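PDB 3ON9: tumour necrosis factor receptor from Ectromelia virus, which probably blunts host immune defence by binding TNF and chemokines, the fragment here being its chemokine-binding SECRET domain, a beta-sandwich. Local coordinates for residues A[5-19]-A[61-75]. Residues are numbered along the deposited sequence; the frame is centred on the assembly and turned at random.
Sequences SFNSIDVEINMYPVN and KLATSGFFTNDKVHQ
Strands 8-16 and 62-69 pair antiparallel within one sheet of the SECRET beta-sandwich, from Met15 opposite Ala63 to Asp10 opposite Phe68. Two hydroxyls modify the backbone ladder. Ser65 OG, set between its own backbone N and carbonyl carbon (chi1 70°), turns back across the strands to give Ile13 O a hydrogen bond of 2.8 Å, supplementing the weak one from Ser65 N. One step past the last of these pairs, where Ile9 lies across from Thr69, Thr69 OG1 replaces a main-chain carbonyl as acceptor for Ile9 N, 3.0 Å away in a nearly straight bond, and itself donates a hydrogen bond to Asn70 O. Thr69 CG2 meanwhile lies 3.7 Å from Ile9 CB.

Beyond the strands, the chain before Ser8 meets the loop 70-75. In the plane of its imidazole, His74 ND1 donates to Ser5 O at 2.6 Å, while Asn7 CB sits over the ring centre, 3.8 Å from the centroid, and the Asn7 amide stacks at 23° to the ring. Asn7 OD1 is taken by Thr132 N. Ser5 OG binds Gln75 O on a lone pair at 2.7 Å. Gln75 CB covers one face of the Phe6 ring, 3.7 Å from its centroid, and the Gln75 side chain bends at chi2 (67°) to carry its amide to Thr48 N and to the carbonyls of Asp46 and Thr79, so this buried amide is gripped at both ends.

On the face bearing Val11, Ile13 and Met15, Ile13 CD1 meets the edge of Phe67 at CE2, 3.9 Å away. This face turns toward Ile40 and Leu42 of strand 38-45 in the other sheet; within their own sheet the pair is flanked by strand 122-130 beside 8-16 and strand 51-59 beside 62-69.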
ATOM      1  N   SER A   5       6.207 -15.215  13.318  1.00 27.98           N
ATOM      2  CA  SER A   5       5.458 -14.017  12.958  1.00 23.69           C
ATOM      3  C   SER A   5       5.999 -13.421  11.664  1.00 22.92           C
ATOM      4  O   SER A   5       7.141 -13.669  11.284  1.00 20.14           O
ATOM      5  CB  SER A   5       5.508 -12.986  14.095  1.00 23.37           C
ATOM      6  OG  SER A   5       6.831 -12.514  14.329  1.00 25.54           O
ATOM      7  N   PHE A   6       5.182 -12.628  10.981  1.00 19.14           N
ATOM      8  CA  PHE A   6       5.651 -11.996   9.749  1.00 17.24           C
ATOM      9  C   PHE A   6       6.867 -11.107  10.004  1.00 18.85           C
ATOM     10  O   PHE A   6       6.992 -10.511  11.077  1.00 18.53           O
ATOM     11  CB  PHE A   6       4.522 -11.227   9.044  1.00 17.37           C
ATOM     12  CG  PHE A   6       3.977 -10.046   9.826  1.00 16.54           C
ATOM     13  CD1 PHE A   6       4.577  -8.797   9.736  1.00 18.20           C
ATOM     14  CD2 PHE A   6       2.839 -10.182  10.609  1.00 19.52           C
ATOM     15  CE1 PHE A   6       4.069  -7.700  10.439  1.00 18.92           C
ATOM     16  CE2 PHE A   6       2.330  -9.096  11.311  1.00 19.69           C
ATOM     17  CZ  PHE A   6       2.942  -7.851  11.215  1.00 16.55           C
ATOM     18  N   ASN A   7       7.776 -11.058   9.036  1.00 18.27           N
ATOM     19  CA  ASN A   7       8.915 -10.146   9.094  1.00 19.00           C
ATOM     20  C   ASN A   7       8.945  -9.213   7.892  1.00 19.26           C
ATOM     21  O   ASN A   7       9.913  -8.493   7.689  1.00 19.13           O
ATOM     22  CB  ASN A   7      10.254 -10.901   9.218  1.00 19.83           C
ATOM     23  CG  ASN A   7      10.446 -11.950   8.137  1.00 22.16           C
ATOM     24  OD1 ASN A   7       9.589 -12.140   7.290  1.00 18.51           O
ATOM     25  ND2 ASN A   7      11.583 -12.634   8.167  1.00 21.07           N
ATOM     26  N   SER A   8       7.877  -9.246   7.097  1.00 18.59           N
ATOM     27  CA  SER A   8       7.825  -8.480   5.858  1.00 16.48           C
ATOM     28  C   SER A   8       6.429  -7.912   5.653  1.00 16.88           C
ATOM     29  O   SER A   8       5.449  -8.635   5.799  1.00 16.96           O
ATOM     30  CB  SER A   8       8.152  -9.398   4.675  1.00 16.95           C
ATOM     31  OG  SER A   8       7.967  -8.731   3.437  1.00 19.50           O
ATOM     32  N   ILE A   9       6.339  -6.624   5.321  1.00 15.49           N
ATOM     33  CA  ILE A   9       5.064  -6.022   4.938  1.00 14.85           C
ATOM     34  C   ILE A   9       5.238  -5.347   3.588  1.00 15.52           C
ATOM     35  O   ILE A   9       6.196  -4.598   3.375  1.00 16.68           O
ATOM     36  CB  ILE A   9       4.539  -4.962   5.946  1.00 15.13           C
ATOM     37  CG1 ILE A   9       4.627  -5.465   7.384  1.00 17.85           C
ATOM     38  CG2 ILE A   9       3.082  -4.611   5.632  1.00 17.77           C
ATOM     39  CD1 ILE A   9       4.189  -4.425   8.423  1.00 19.10           C
ATOM     40  N   ASP A  10       4.295  -5.627   2.694  1.00 16.88           N
ATOM     41  CA  ASP A  10       4.274  -5.107   1.342  1.00 15.53           C
ATOM     42  C   ASP A  10       2.932  -4.411   1.190  1.00 16.35           C
ATOM     43  O   ASP A  10       1.895  -4.978   1.524  1.00 18.00           O
ATOM     44  CB  ASP A  10       4.422  -6.281   0.358  1.00 16.74           C
ATOM     45  CG  ASP A  10       3.898  -5.968  -1.032  1.00 23.08           C
ATOM     46  OD1 ASP A  10       4.670  -5.420  -1.841  1.00 29.04           O
ATOM     47  OD2 ASP A  10       2.721  -6.298  -1.308  1.00 25.29           O
ATOM     48  N   VAL A  11       2.958  -3.157   0.752  1.00 16.42           N
ATOM     49  CA  VAL A  11       1.740  -2.419   0.475  1.00 16.22           C
ATOM     50  C   VAL A  11       1.794  -1.989  -0.982  1.00 18.17           C
ATOM     51  O   VAL A  11       2.769  -1.382  -1.408  1.00 20.02           O
ATOM     52  CB  VAL A  11       1.609  -1.183   1.402  1.00 17.49           C
ATOM     53  CG1 VAL A  11       0.354  -0.392   1.050  1.00 17.71           C
ATOM     54  CG2 VAL A  11       1.574  -1.618   2.860  1.00 17.47           C
ATOM     55  N   GLU A  12       0.764  -2.341  -1.751  1.00 15.17           N
ATOM     56  CA  GLU A  12       0.686  -1.988  -3.162  1.00 15.47           C
ATOM     57  C   GLU A  12      -0.584  -1.217  -3.418  1.00 15.32           C
ATOM     58  O   GLU A  12      -1.647  -1.584  -2.919  1.00 16.90           O
ATOM     59  CB  GLU A  12       0.654  -3.238  -4.041  1.00 18.52           C
ATOM     60  CG  GLU A  12       1.842  -4.148  -3.887  1.00 22.28           C
ATOM     61  CD  GLU A  12       1.547  -5.552  -4.389  1.00 25.88           C
ATOM     62  OE1 GLU A  12       1.238  -5.711  -5.595  1.00 25.31           O
ATOM     63  OE2 GLU A  12       1.614  -6.493  -3.572  1.00 25.14           O
ATOM     64  N   ILE A  13      -0.471  -0.162  -4.215  1.00 14.48           N
ATOM     65  CA  ILE A  13      -1.627   0.621  -4.616  1.00 15.80           C
ATOM     66  C   ILE A  13      -1.604   0.813  -6.131  1.00 15.60           C
ATOM     67  O   ILE A  13      -0.696   1.452  -6.673  1.00 16.00           O
ATOM     68  CB  ILE A  13      -1.649   2.013  -3.906  1.00 12.99           C
ATOM     69  CG1 ILE A  13      -1.440   1.881  -2.385  1.00 17.74           C
ATOM     70  CG2 ILE A  13      -2.962   2.731  -4.187  1.00 16.32           C
ATOM     71  CD1 ILE A  13       0.024   2.015  -1.917  1.00 16.50           C
ATOM     72  N   ASN A  14      -2.600   0.263  -6.828  1.00 13.39           N
ATOM     73  CA  ASN A  14      -2.658   0.397  -8.282  1.00 13.78           C
ATOM     74  C   ASN A  14      -3.834   1.284  -8.653  1.00 13.89           C
ATOM     75  O   ASN A  14      -4.895   1.174  -8.054  1.00 15.77           O
ATOM     76  CB  ASN A  14      -2.746  -0.984  -8.942  1.00 13.62           C
ATOM     77  CG  ASN A  14      -1.544  -1.840  -8.610  1.00 15.24           C
ATOM     78  OD1 ASN A  14      -0.440  -1.319  -8.437  1.00 17.38           O
ATOM     79  ND2 ASN A  14      -1.747  -3.148  -8.483  1.00 16.14           N
ATOM     80  N   MET A  15      -3.630   2.195  -9.598  1.00 14.59           N
ATOM     81  CA  MET A  15      -4.583   3.283  -9.806  1.00 16.22           C
ATOM     82  C   MET A  15      -4.796   3.602 -11.280  1.00 15.60           C
ATOM     83  O   MET A  15      -3.857   3.567 -12.067  1.00 16.80           O
ATOM     84  CB  MET A  15      -4.085   4.552  -9.096  1.00 15.79           C
ATOM     85  CG  MET A  15      -3.869   4.364  -7.602  1.00 15.77           C
ATOM     86  SD  MET A  15      -3.289   5.870  -6.793  1.00 17.26           S
ATOM     87  CE  MET A  15      -1.595   5.927  -7.385  1.00 20.65           C
ATOM     88  N   TYR A  16      -6.032   3.930 -11.639  1.00 14.85           N
ATOM     89  CA  TYR A  16      -6.344   4.364 -12.991  1.00 16.54           C
ATOM     90  C   TYR A  16      -7.554   5.284 -12.952  1.00 13.89           C
ATOM     91  O   TYR A  16      -8.510   5.000 -12.251  1.00 16.79           O
ATOM     92  CB  TYR A  16      -6.659   3.150 -13.874  1.00 18.09           C
ATOM     93  CG  TYR A  16      -6.765   3.501 -15.336  1.00 18.12           C
ATOM     94  CD1 TYR A  16      -5.665   3.390 -16.175  1.00 19.86           C
ATOM     95  CD2 TYR A  16      -7.953   3.973 -15.868  1.00 22.47           C
ATOM     96  CE1 TYR A  16      -5.748   3.737 -17.512  1.00 22.57           C
ATOM     97  CE2 TYR A  16      -8.045   4.315 -17.206  1.00 22.72           C
ATOM     98  CZ  TYR A  16      -6.942   4.189 -18.015  1.00 23.28           C
ATOM     99  OH  TYR A  16      -7.036   4.528 -19.342  1.00 36.50           O
ATOM    100  N   PRO A  17      -7.511   6.404 -13.692  1.00 16.12           N
ATOM    101  CA  PRO A  17      -6.381   6.895 -14.481  1.00 15.39           C
ATOM    102  C   PRO A  17      -5.550   7.907 -13.692  1.00 17.37           C
ATOM    103  O   PRO A  17      -6.094   8.639 -12.857  1.00 19.61           O
ATOM    104  CB  PRO A  17      -7.058   7.654 -15.629  1.00 17.06           C
ATOM    105  CG  PRO A  17      -8.412   8.079 -15.063  1.00 19.15           C
ATOM    106  CD  PRO A  17      -8.683   7.294 -13.797  1.00 18.61           C
ATOM    107  N   VAL A  18      -4.251   7.951 -13.962  1.00 15.63           N
ATOM    108  CA  VAL A  18      -3.420   9.023 -13.422  1.00 17.13           C
ATOM    109  C   VAL A  18      -2.957   9.921 -14.558  1.00 17.90           C
ATOM    110  O   VAL A  18      -2.804   9.472 -15.703  1.00 18.88           O
ATOM    111  CB  VAL A  18      -2.210   8.517 -12.592  1.00 15.60           C
ATOM    112  CG1 VAL A  18      -2.698   7.726 -11.379  1.00 16.41           C
ATOM    113  CG2 VAL A  18      -1.252   7.684 -13.435  1.00 18.10           C
ATOM    114  N   ASN A  19      -2.769  11.199 -14.242  1.00 16.66           N
ATOM    115  CA  ASN A  19      -2.373  12.195 -15.222  1.00 16.64           C
ATOM    116  C   ASN A  19      -0.963  12.719 -14.996  1.00 20.60           C
ATOM    117  O   ASN A  19      -0.446  13.473 -15.821  1.00 23.25           O
ATOM    118  CB  ASN A  19      -3.331  13.376 -15.166  1.00 22.23           C
ATOM    119  CG  ASN A  19      -4.750  12.979 -15.466  1.00 27.30           C
ATOM    120  OD1 ASN A  19      -5.066  12.577 -16.585  1.00 24.40           O
ATOM    121  ND2 ASN A  19      -5.622  13.087 -14.466  1.00 24.94           N
ATOM    122  N   LYS A  61      -1.749   5.934 -18.510  1.00 20.66           N
ATOM    123  CA  LYS A  61      -2.507   6.491 -17.390  1.00 19.97           C
ATOM    124  C   LYS A  61      -2.649   5.483 -16.256  1.00 18.55           C
ATOM    125  O   LYS A  61      -3.434   5.692 -15.336  1.00 17.05           O
ATOM    126  CB  LYS A  61      -3.884   6.967 -17.842  1.00 19.24           C
ATOM    127  CG  LYS A  61      -3.866   8.110 -18.855  1.00 24.94           C
ATOM    128  CD  LYS A  61      -5.294   8.479 -19.237  1.00 31.57           C
ATOM    129  CE  LYS A  61      -5.348   9.783 -20.019  1.00 42.16           C
ATOM    130  NZ  LYS A  61      -4.921   9.595 -21.432  1.00 47.63           N
ATOM    131  N   LEU A  62      -1.878   4.398 -16.330  1.00 17.20           N
ATOM    132  CA  LEU A  62      -1.940   3.320 -15.343  1.00 15.54           C
ATOM    133  C   LEU A  62      -0.748   3.400 -14.395  1.00 16.53           C
ATOM    134  O   LEU A  62       0.393   3.402 -14.838  1.00 17.88           O
ATOM    135  CB  LEU A  62      -1.926   1.958 -16.041  1.00 16.33           C
ATOM    136  CG  LEU A  62      -1.833   0.712 -15.155  1.00 15.85           C
ATOM    137  CD1 LEU A  62      -3.097   0.573 -14.307  1.00 18.89           C
ATOM    138  CD2 LEU A  62      -1.625  -0.520 -16.027  1.00 19.86           C
ATOM    139  N   ALA A  63      -1.019   3.439 -13.097  1.00 17.02           N
ATOM    140  CA  ALA A  63       0.050   3.526 -12.105  1.00 14.36           C
ATOM    141  C   ALA A  63       0.103   2.303 -11.195  1.00 15.28           C
ATOM    142  O   ALA A  63      -0.931   1.795 -10.770  1.00 15.22           O
ATOM    143  CB  ALA A  63      -0.118   4.777 -11.265  1.00 17.39           C
ATOM    144  N   THR A  64       1.317   1.845 -10.904  1.00 15.45           N
ATOM    145  CA  THR A  64       1.525   0.938  -9.786  1.00 16.56           C
ATOM    146  C   THR A  64       2.399   1.669  -8.776  1.00 15.71           C
ATOM    147  O   THR A  64       3.294   2.407  -9.154  1.00 15.95           O
ATOM    148  CB  THR A  64       2.164  -0.411 -10.206  1.00 15.19           C
ATOM    149  OG1 THR A  64       2.220  -1.293  -9.073  1.00 17.01           O
ATOM    150  CG2 THR A  64       3.567  -0.215 -10.759  1.00 18.58           C
ATOM    151  N   SER A  65       2.123   1.475  -7.497  1.00 14.28           N
ATOM    152  CA  SER A  65       2.847   2.181  -6.451  1.00 15.58           C
ATOM    153  C   SER A  65       2.867   1.317  -5.203  1.00 16.08           C
ATOM    154  O   SER A  65       2.134   0.344  -5.111  1.00 15.53           O
ATOM    155  CB  SER A  65       2.193   3.543  -6.167  1.00 16.94           C
ATOM    156  OG  SER A  65       0.928   3.407  -5.531  1.00 16.07           O
ATOM    157  N   GLY A  66       3.722   1.649  -4.239  1.00 15.64           N
ATOM    158  CA  GLY A  66       3.712   0.862  -3.023  1.00 14.84           C
ATOM    159  C   GLY A  66       4.776   1.265  -2.035  1.00 13.96           C
ATOM    160  O   GLY A  66       5.610   2.126  -2.325  1.00 15.79           O
ATOM    161  N   PHE A  67       4.715   0.645  -0.856  1.00 16.59           N
ATOM    162  CA  PHE A  67       5.724   0.802   0.193  1.00 15.59           C
ATOM    163  C   PHE A  67       6.094  -0.601   0.669  1.00 18.53           C
ATOM    164  O   PHE A  67       5.251  -1.490   0.674  1.00 16.42           O
ATOM    165  CB  PHE A  67       5.167   1.554   1.403  1.00 17.10           C
ATOM    166  CG  PHE A  67       4.469   2.852   1.090  1.00 16.17           C
ATOM    167  CD1 PHE A  67       5.101   4.065   1.345  1.00 17.07           C
ATOM    168  CD2 PHE A  67       3.164   2.862   0.608  1.00 16.64           C
ATOM    169  CE1 PHE A  67       4.466   5.267   1.091  1.00 19.48           C
ATOM    170  CE2 PHE A  67       2.511   4.050   0.352  1.00 15.70           C
ATOM    171  CZ  PHE A  67       3.167   5.264   0.591  1.00 17.47           C
ATOM    172  N   PHE A  68       7.336  -0.809   1.097  1.00 15.01           N
ATOM    173  CA  PHE A  68       7.696  -2.112   1.640  1.00 14.82           C
ATOM    174  C   PHE A  68       8.750  -2.002   2.724  1.00 16.96           C
ATOM    175  O   PHE A  68       9.461  -1.002   2.820  1.00 15.49           O
ATOM    176  CB  PHE A  68       8.174  -3.055   0.530  1.00 15.55           C
ATOM    177  CG  PHE A  68       9.381  -2.551  -0.200  1.00 18.64           C
ATOM    178  CD1 PHE A  68      10.657  -2.931   0.195  1.00 20.75           C
ATOM    179  CD2 PHE A  68       9.241  -1.686  -1.266  1.00 20.16           C
ATOM    180  CE1 PHE A  68      11.780  -2.457  -0.481  1.00 21.53           C
ATOM    181  CE2 PHE A  68      10.349  -1.211  -1.948  1.00 23.24           C
ATOM    182  CZ  PHE A  68      11.625  -1.595  -1.549  1.00 19.64           C
ATOM    183  N   THR A  69       8.836  -3.040   3.543  1.00 17.11           N
ATOM    184  CA  THR A  69       9.725  -3.033   4.690  1.00 16.48           C
ATOM    185  C   THR A  69      10.992  -3.817   4.452  1.00 20.41           C
ATOM    186  O   THR A  69      11.095  -4.631   3.543  1.00 21.62           O
ATOM    187  CB  THR A  69       9.058  -3.699   5.914  1.00 16.55           C
ATOM    188  OG1 THR A  69       8.890  -5.106   5.659  1.00 17.57           O
ATOM    189  CG2 THR A  69       7.720  -3.080   6.201  1.00 16.75           C
ATOM    190  N   ASN A  70      11.956  -3.563   5.319  1.00 20.65           N
ATOM    191  CA  ASN A  70      13.038  -4.488   5.555  1.00 25.15           C
ATOM    192  C   ASN A  70      12.429  -5.830   5.952  1.00 22.82           C
ATOM    193  O   ASN A  70      11.386  -5.867   6.600  1.00 21.67           O
ATOM    194  CB  ASN A  70      13.894  -3.937   6.691  1.00 24.87           C
ATOM    195  CG  ASN A  70      14.939  -4.924   7.169  1.00 30.67           C
ATOM    196  OD1 ASN A  70      15.645  -5.532   6.365  1.00 32.51           O
ATOM    197  ND2 ASN A  70      15.049  -5.081   8.482  1.00 34.36           N
ATOM    198  N   ASP A  71      13.055  -6.932   5.562  1.00 23.13           N
ATOM    199  CA  ASP A  71      12.495  -8.234   5.892  1.00 23.29           C
ATOM    200  C   ASP A  71      13.322  -9.056   6.878  1.00 28.27           C
ATOM    201  O   ASP A  71      13.197 -10.277   6.916  1.00 28.90           O
ATOM    202  CB  ASP A  71      12.194  -9.033   4.615  1.00 25.29           C
ATOM    203  CG  ASP A  71      13.415  -9.216   3.731  1.00 26.29           C
ATOM    204  OD1 ASP A  71      13.260  -9.760   2.618  1.00 27.43           O
ATOM    205  OD2 ASP A  71      14.528  -8.811   4.143  1.00 26.43           O
ATOM    206  N   LYS A  72      14.136  -8.392   7.697  1.00 23.69           N
ATOM    207  CA  LYS A  72      15.028  -9.096   8.625  1.00 24.73           C
ATOM    208  C   LYS A  72      14.545  -9.172  10.078  1.00 27.30           C
ATOM    209  O   LYS A  72      15.085  -9.947  10.870  1.00 31.78           O
ATOM    210  CB  LYS A  72      16.442  -8.504   8.571  1.00 24.92           C
ATOM    211  CG  LYS A  72      17.059  -8.499   7.178  1.00 32.85           C
ATOM    212  CD  LYS A  72      17.023  -9.881   6.540  1.00 36.01           C
ATOM    213  CE  LYS A  72      17.254  -9.811   5.031  1.00 40.63           C
ATOM    214  NZ  LYS A  72      16.783 -11.041   4.322  1.00 43.62           N
ATOM    215  N   VAL A  73      13.537  -8.384  10.435  1.00 22.66           N
ATOM    216  CA  VAL A  73      13.051  -8.368  11.815  1.00 19.14           C
ATOM    217  C   VAL A  73      11.608  -8.846  11.890  1.00 19.82           C
ATOM    218  O   VAL A  73      10.756  -8.354  11.154  1.00 18.30           O
ATOM    219  CB  VAL A  73      13.114  -6.950  12.424  1.00 19.30           C
ATOM    220  CG1 VAL A  73      12.716  -6.993  13.896  1.00 19.48           C
ATOM    221  CG2 VAL A  73      14.515  -6.344  12.235  1.00 19.94           C
ATOM    222  N   HIS A  74      11.334  -9.812  12.767  1.00 20.77           N
ATOM    223  CA  HIS A  74       9.981 -10.336  12.918  1.00 17.57           C
ATOM    224  C   HIS A  74       9.114  -9.456  13.805  1.00 18.01           C
ATOM    225  O   HIS A  74       9.605  -8.840  14.767  1.00 21.31           O
ATOM    226  CB  HIS A  74       9.996 -11.765  13.478  1.00 18.63           C
ATOM    227  CG  HIS A  74      10.548 -12.783  12.530  1.00 22.68           C
ATOM    228  ND1 HIS A  74       9.747 -13.551  11.714  1.00 20.97           N
ATOM    229  CD2 HIS A  74      11.823 -13.154  12.269  1.00 23.28           C
ATOM    230  CE1 HIS A  74      10.507 -14.347  10.980  1.00 22.98           C
ATOM    231  NE2 HIS A  74      11.769 -14.128  11.302  1.00 25.63           N
ATOM    232  N   GLN A  75       7.820  -9.418  13.490  1.00 18.32           N
ATOM    233  CA  GLN A  75       6.840  -8.702  14.298  1.00 17.23           C
ATOM    234  C   GLN A  75       6.852  -9.174  15.760  1.00 18.63           C
ATOM    235  O   GLN A  75       6.838 -10.382  16.049  1.00 20.64           O
ATOM    236  CB  GLN A  75       5.437  -8.888  13.700  1.00 17.73           C
ATOM    237  CG  GLN A  75       4.304  -8.275  14.525  1.00 18.54           C
ATOM    238  CD  GLN A  75       4.350  -6.750  14.575  1.00 17.74           C
ATOM    239  OE1 GLN A  75       4.757  -6.088  13.615  1.00 16.68           O
ATOM    240  NE2 GLN A  75       3.914  -6.189  15.696  1.00 18.25           N
TER
HETATM  241  O   HOH W   1      14.037 -12.555   9.723  1.00 30.13           O
HETATM  242  O   HOH W   2       9.785  -6.937   2.819  1.00 22.73           O